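Side-chain contacts in beta-porphyranase A (Bacteroides plebeius, PDB 4AW7), which cleaves the sulfated red-algal polysaccharide porphyran by hydrolysing linkages between beta-D-galactose and alpha-L-galactose-6-sulfate: residues T82-V85 and G86-P89; Q161-R164 and E165-D169; P182-N185 and G186-V190. All coordinates share one frame; numbering follows the deposited sequence. Where two conformers were deposited one is given.

Along the chain the three contacts follow in series, all in the catalytic part built around a parallel sheet whose strands alternate largely with helices. Contact 1 (82-89) is a surface loop between helix 74-82 and strand 99-101. Contacts 2 and 3 belong to one beta-alpha-beta unit: contact 2 (161-169) lies on helix 160-179, and contact 3 (182-190) turns the chain from that helix into strand 189-195. Their centres are about 24 Å apart, as are those of contacts 1 and 3; contacts 1 and 2 are about 20 Å apart, and none touch. Contact 1 lies near the substrate-binding Lys81, whereas contact 3 is away from the substrate-binding residues.

Contact 1 of 3, residues T82-V85 and G86-P89; sequences THEV and GKYP
The ring of Pro89 meets the methyl of Thr82 at one corner, its CD lying 3.9 Å from Thr82 CG2. Beside it is the flat ring of Tyr88: the carbonyl carbon of Gly86, two residues earlier, lies over one face, offset toward the rim, and the ring stacks with Trp126 of helix 120-132. After helix 74-82 the chain folds back in a type II beta turn from Glu84 to Lys87, which returns Tyr88 and Pro89 to the helix. Lys87 N donates to Glu84 O at 3.3 Å, reaching it from well above the carbonyl plane. Gly86 suits the third place of such a turn: its phi of 72° is positive, and a beta carbon there would run into the carbonyl oxygen of Val85.

Thr82, the last helical residue, ties the turn to the helix. Its OG1 sits between the backbone N and the carbonyl carbon (chi1 69°), from where it can work both ways. It accepts from Glu84 N at 3.3 Å, closing an ST turn, and donates to Lys87 O at 2.9 Å. A hydroxyl suits this double role, since it can accept and donate at once, and threonine's methyl adds the contact with Pro89. On the outside, Glu84 CB lies 3.8 Å from Lys87 CG, but the charged ends stay apart and form no salt bridge. Pro89 also rests on Lys81, a substrate-binding residue, which places the loop beside the sugar-binding surface. One water spans two carbonyls, donating to Glu84 O at 2.7 Å and to Lys87 O at 2.8 Å.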
# COMPACT_ATOMS: atom_id res chain seq x y z
N THR A 82 -19.55 -26.75 13.13
CA THR A 82 -20.20 -27.80 12.34
C THR A 82 -19.24 -28.87 11.84
O THR A 82 -19.67 -29.99 11.48
CB THR A 82 -20.94 -27.23 11.12
OG1 THR A 82 -19.97 -26.74 10.17
CG2 THR A 82 -21.88 -26.10 11.49
N HIS A 83 -17.96 -28.52 11.79
CA HIS A 83 -16.89 -29.36 11.23
C HIS A 83 -17.17 -29.83 9.80
O HIS A 83 -16.68 -30.88 9.35
CB HIS A 83 -16.52 -30.50 12.21
CG HIS A 83 -16.01 -29.98 13.53
ND1 HIS A 83 -14.73 -29.50 13.70
CD2 HIS A 83 -16.64 -29.82 14.72
CE1 HIS A 83 -14.57 -29.11 14.95
NE2 HIS A 83 -15.71 -29.29 15.59
N GLU A 84 -17.90 -29.02 9.05
CA GLU A 84 -18.17 -29.30 7.65
C GLU A 84 -18.14 -27.99 6.87
O GLU A 84 -18.89 -27.08 7.18
CB GLU A 84 -19.55 -29.93 7.48
CG GLU A 84 -19.72 -31.37 7.91
CD GLU A 84 -21.08 -31.91 7.46
OE1 GLU A 84 -21.30 -32.03 6.23
OE2 GLU A 84 -21.94 -32.16 8.32
N VAL A 85 -17.36 -27.97 5.79
CA VAL A 85 -17.31 -26.81 4.91
C VAL A 85 -18.70 -26.54 4.34
O VAL A 85 -19.44 -27.49 4.02
CB VAL A 85 -16.26 -27.00 3.79
CG1 VAL A 85 -16.60 -28.16 2.86
CG2 VAL A 85 -16.11 -25.71 3.01
N GLY A 86 -19.07 -25.28 4.22
CA GLY A 86 -20.31 -24.91 3.60
C GLY A 86 -21.56 -25.20 4.39
O GLY A 86 -22.66 -25.07 3.80
N LYS A 87 -21.40 -25.59 5.64
CA LYS A 87 -22.54 -25.83 6.54
C LYS A 87 -22.41 -24.90 7.75
O LYS A 87 -21.37 -24.88 8.43
CB LYS A 87 -22.54 -27.28 6.97
CG LYS A 87 -22.57 -28.31 5.82
CD LYS A 87 -23.96 -28.70 5.32
CE LYS A 87 -24.45 -27.81 4.18
NZ LYS A 87 -25.15 -28.61 3.12
N TYR A 88 -23.48 -24.15 8.03
CA TYR A 88 -23.43 -23.03 8.98
C TYR A 88 -24.37 -23.27 10.17
O TYR A 88 -25.45 -23.86 10.00
CB TYR A 88 -23.72 -21.72 8.24
CG TYR A 88 -22.80 -21.60 7.06
CD1 TYR A 88 -21.43 -21.50 7.23
CD2 TYR A 88 -23.29 -21.67 5.77
CE1 TYR A 88 -20.56 -21.47 6.14
CE2 TYR A 88 -22.44 -21.60 4.68
CZ TYR A 88 -21.05 -21.53 4.88
OH TYR A 88 -20.19 -21.50 3.79
N PRO A 89 -23.90 -22.91 11.37
CA PRO A 89 -24.71 -23.10 12.59
C PRO A 89 -25.74 -21.99 12.69
O PRO A 89 -25.81 -21.14 11.82
CB PRO A 89 -23.68 -23.00 13.69
CG PRO A 89 -22.74 -21.90 13.15
CD PRO A 89 -22.63 -22.24 11.66
O HOH W 1 -18.60 -24.51 8.09

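Contact 2 of 3, residues Q161-R164 and E165-D169; sequences QAMR and ELMVD
Gln161 and Glu165, one helical turn apart, are joined by a side-chain hydrogen bond from Gln161 NE2 to Glu165 OE2, 3.1 Å long and fairly straight (162° at the hydrogen). The oxygen lies close to the amide plane of Gln161, and the nitrogen comes to it from above the carboxylate plane. The two flat groups are turned 71° against each other. Gln161 reaches the partner by a fully extended chain, with CG opposite the backbone N (chi1 -179°). An amide donor facing a carboxylate is a fitting i to i+4 pair on an exposed helix face, since glutamine offers the N-H without adding charge. With an alanine in place of Glu165, Gln161 NE2 would probably lose this acceptor and its amide be freer to turn, and Arg218 would lose a weak second partner.

Another side of the helix is apolar. The bend at chi2 brings Met163 SD to 3.9 Å from Leu166 CD2, and Met163 CG lies 3.8 Å from Met167 CE. Flexible, unbranched chains suit the two buried methionines, which can shape themselves to each other, with the partly exposed Leu166 at their side.

Beneath both pairs runs the backbone that spaces them: Glu165 N donates to Gln161 O at 2.9 Å, and Met167 N to Met163 O at 2.8 Å, the regular alpha-helical pattern. Further out, Arg218 of helix 212-219 forms a salt bridge with Asp169 and a long, weak ion pair with Glu165. Helix 160-179 makes the beta-alpha-beta crossover from strand 136-142 to strand 189-195 of the parallel sheet, with Val168 packed against helix 212-219 and Met163 against Phe156 in a loop.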
# COMPACT_ATOMS: atom_id res chain seq x y z
N GLN A 161 -8.95 -22.37 -13.20
CA GLN A 161 -9.83 -21.26 -13.53
C GLN A 161 -11.19 -21.41 -12.88
O GLN A 161 -11.75 -20.43 -12.39
CB GLN A 161 -9.98 -21.14 -15.07
CG GLN A 161 -10.89 -19.97 -15.54
CD GLN A 161 -10.92 -19.77 -17.05
OE1 GLN A 161 -9.93 -20.02 -17.75
NE2 GLN A 161 -12.07 -19.30 -17.56
N ALA A 162 -11.77 -22.61 -12.90
CA ALA A 162 -13.07 -22.81 -12.30
C ALA A 162 -13.03 -22.48 -10.80
O ALA A 162 -13.99 -21.92 -10.29
CB ALA A 162 -13.57 -24.27 -12.55
N MET A 163 -11.97 -22.85 -10.10
CA MET A 163 -11.85 -22.48 -8.69
C MET A 163 -11.59 -21.00 -8.51
O MET A 163 -12.16 -20.42 -7.57
CB MET A 163 -10.81 -23.33 -7.97
CG MET A 163 -10.62 -22.95 -6.53
SD MET A 163 -12.12 -22.91 -5.53
CE MET A 163 -12.11 -24.50 -4.71
N ARG A 164 -10.79 -20.38 -9.35
CA ARG A 164 -10.65 -18.90 -9.24
C ARG A 164 -11.99 -18.23 -9.36
O ARG A 164 -12.34 -17.33 -8.58
CB ARG A 164 -9.73 -18.30 -10.31
CG ARG A 164 -8.29 -18.65 -10.11
CD ARG A 164 -7.30 -17.98 -11.11
NE ARG A 164 -7.33 -18.50 -12.51
CZ ARG A 164 -6.70 -19.60 -12.97
NH1 ARG A 164 -6.04 -20.42 -12.18
NH2 ARG A 164 -6.83 -19.95 -14.24
N GLU A 165 -12.81 -18.70 -10.30
CA GLU A 165 -14.13 -18.14 -10.50
C GLU A 165 -15.05 -18.39 -9.29
O GLU A 165 -15.80 -17.50 -8.87
CB GLU A 165 -14.77 -18.66 -11.80
CG GLU A 165 -14.08 -18.14 -13.04
CD GLU A 165 -14.49 -18.80 -14.32
OE1 GLU A 165 -15.28 -19.77 -14.26
OE2 GLU A 165 -14.01 -18.37 -15.38
N LEU A 166 -15.00 -19.58 -8.71
CA LEU A 166 -15.76 -19.89 -7.49
C LEU A 166 -15.31 -18.98 -6.33
O LEU A 166 -16.16 -18.45 -5.59
CB LEU A 166 -15.59 -21.37 -7.13
CG LEU A 166 -16.31 -21.86 -5.85
CD1 LEU A 166 -17.84 -21.62 -5.99
CD2 LEU A 166 -15.99 -23.30 -5.59
N MET A 167 -14.02 -18.76 -6.19
CA MET A 167 -13.50 -17.88 -5.12
C MET A 167 -14.01 -16.45 -5.32
O MET A 167 -14.37 -15.77 -4.35
CB MET A 167 -11.99 -17.95 -5.15
CG MET A 167 -11.43 -19.23 -4.62
SD MET A 167 -9.67 -19.45 -5.07
CE MET A 167 -9.17 -20.70 -3.87
N VAL A 168 -14.05 -16.00 -6.56
CA VAL A 168 -14.57 -14.67 -6.85
C VAL A 168 -16.07 -14.60 -6.56
O VAL A 168 -16.56 -13.61 -6.01
CB VAL A 168 -14.23 -14.22 -8.27
CG1 VAL A 168 -14.86 -12.87 -8.62
CG2 VAL A 168 -12.68 -14.14 -8.44
N ASP A 169 -16.83 -15.66 -6.90
CA ASP A 169 -18.25 -15.70 -6.61
C ASP A 169 -18.53 -15.68 -5.10
O ASP A 169 -19.51 -15.10 -4.66
CB ASP A 169 -18.87 -16.94 -7.26
CG ASP A 169 -18.99 -16.84 -8.76
OD1 ASP A 169 -18.91 -15.73 -9.33
OD2 ASP A 169 -19.21 -17.92 -9.39

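Contact 3 of 3, residues P182-N185 and G186-V190; sequences PRLN and GKMKV
Leu184 and Met188 run alongside each other in the same direction, with Leu184 CD2 3.8 Å from Met188 SD. This is the tight half of the contact. Both residues are buried, and both lean on Tyr131 of helix 120-132; Leu184 also reaches Ile178 of helix 160-179, and Met188 packs on strand 136-142. A branched leucine and a pliable methionine, the latter bent at chi3, are well suited to such a pocket between helices and sheet.

The backbone draws the two together. Leu184 O accepts twice: from Lys187 N at 2.9 Å, which stands above the carbonyl plane, and from Met188 N at 3.1 Å, which comes nearly along the C=O axis with a 166° angle at the hydrogen. The first of these closes a turn of type II geometry over Asn185 and Gly186. Glycine fits there because its phi is 92°; a beta carbon would collide with Asn185 O. This tight reversal carries the chain from helix 160-179 to strand 189-195.

The other side is looser: Asn185 and Gly186 are exposed, and Arg183 and Lys187 partly so. Lys187 CD passes 3.9 Å from Arg183 O, and the extended lysine chain carries NZ past that oxygen to the carbonyl of Ile98. A water links the two, accepting from Lys187 NZ at 2.8 Å and donating to Arg183 O at 2.7 Å. Arg183 itself turns its guanidinium elsewhere, to the carbonyls of Gly96 and Ser132. The bonds to Gly96, Ser132 and Ile98 thus use the two basic residues as multiple N-H donors that reach other parts of the chain, while Leu184 and Met188 make the buried, apolar side.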
# COMPACT_ATOMS: atom_id res chain seq x y z
N PRO A 182 -29.09 -3.95 6.54
CA PRO A 182 -28.99 -2.55 7.02
C PRO A 182 -28.23 -2.38 8.34
O PRO A 182 -27.77 -1.27 8.63
CB PRO A 182 -30.46 -2.11 7.17
CG PRO A 182 -31.24 -3.39 7.18
CD PRO A 182 -30.49 -4.38 6.37
N ARG A 183 -28.09 -3.44 9.12
CA ARG A 183 -27.28 -3.37 10.34
C ARG A 183 -25.78 -3.28 10.07
O ARG A 183 -25.02 -2.80 10.90
CB ARG A 183 -27.56 -4.53 11.25
CG ARG A 183 -28.90 -4.39 11.94
CD ARG A 183 -29.28 -5.59 12.71
NE ARG A 183 -28.39 -6.09 13.76
CZ ARG A 183 -28.22 -5.52 14.96
NH1 ARG A 183 -28.84 -4.39 15.27
NH2 ARG A 183 -27.46 -6.12 15.84
N LEU A 184 -25.35 -3.79 8.92
CA LEU A 184 -23.91 -3.79 8.55
C LEU A 184 -23.53 -2.78 7.49
O LEU A 184 -22.39 -2.31 7.47
CB LEU A 184 -23.55 -5.17 8.02
CG LEU A 184 -23.76 -6.31 8.99
CD1 LEU A 184 -23.44 -7.66 8.34
CD2 LEU A 184 -22.95 -6.13 10.27
N ASN A 185 -24.45 -2.44 6.59
CA ASN A 185 -24.16 -1.58 5.45
C ASN A 185 -23.71 -0.22 5.97
O ASN A 185 -24.38 0.41 6.81
CB ASN A 185 -25.41 -1.44 4.56
CG ASN A 185 -25.13 -0.77 3.20
OD1 ASN A 185 -25.93 0.04 2.72
ND2 ASN A 185 -24.01 -1.10 2.59
N GLY A 186 -22.55 0.23 5.49
CA GLY A 186 -21.94 1.47 5.96
C GLY A 186 -20.96 1.31 7.11
O GLY A 186 -20.16 2.23 7.34
N LYS A 187 -21.07 0.22 7.88
CA LYS A 187 -20.20 -0.07 9.02
C LYS A 187 -19.02 -0.98 8.68
O LYS A 187 -17.90 -0.73 9.10
CB LYS A 187 -20.98 -0.73 10.17
CG LYS A 187 -21.76 0.26 10.92
CD LYS A 187 -22.35 -0.31 12.14
CE LYS A 187 -23.00 0.85 12.88
NZ LYS A 187 -23.66 0.34 14.03
N MET A 188 -19.29 -2.01 7.90
CA MET A 188 -18.24 -2.93 7.45
C MET A 188 -17.95 -2.69 6.01
O MET A 188 -18.85 -2.56 5.21
CB MET A 188 -18.72 -4.38 7.55
CG MET A 188 -18.98 -4.79 8.94
SD MET A 188 -19.34 -6.55 9.08
CE MET A 188 -17.84 -7.20 8.35
N LYS A 189 -16.68 -2.68 5.68
CA LYS A 189 -16.23 -2.57 4.30
C LYS A 189 -15.67 -3.90 3.85
O LYS A 189 -14.91 -4.52 4.56
CB LYS A 189 -15.15 -1.52 4.18
CG LYS A 189 -15.53 -0.14 4.61
CD LYS A 189 -16.61 0.50 3.84
CE LYS A 189 -17.23 1.68 4.66
NZ LYS A 189 -16.19 2.51 5.28
N VAL A 190 -16.10 -4.33 2.66
CA VAL A 190 -15.65 -5.59 2.10
C VAL A 190 -14.59 -5.32 1.03
O VAL A 190 -14.80 -4.49 0.17
CB VAL A 190 -16.85 -6.42 1.55
CG1 VAL A 190 -16.34 -7.76 1.07
CG2 VAL A 190 -17.92 -6.60 2.61
O HOH W 2 -25.75 -1.30 13.05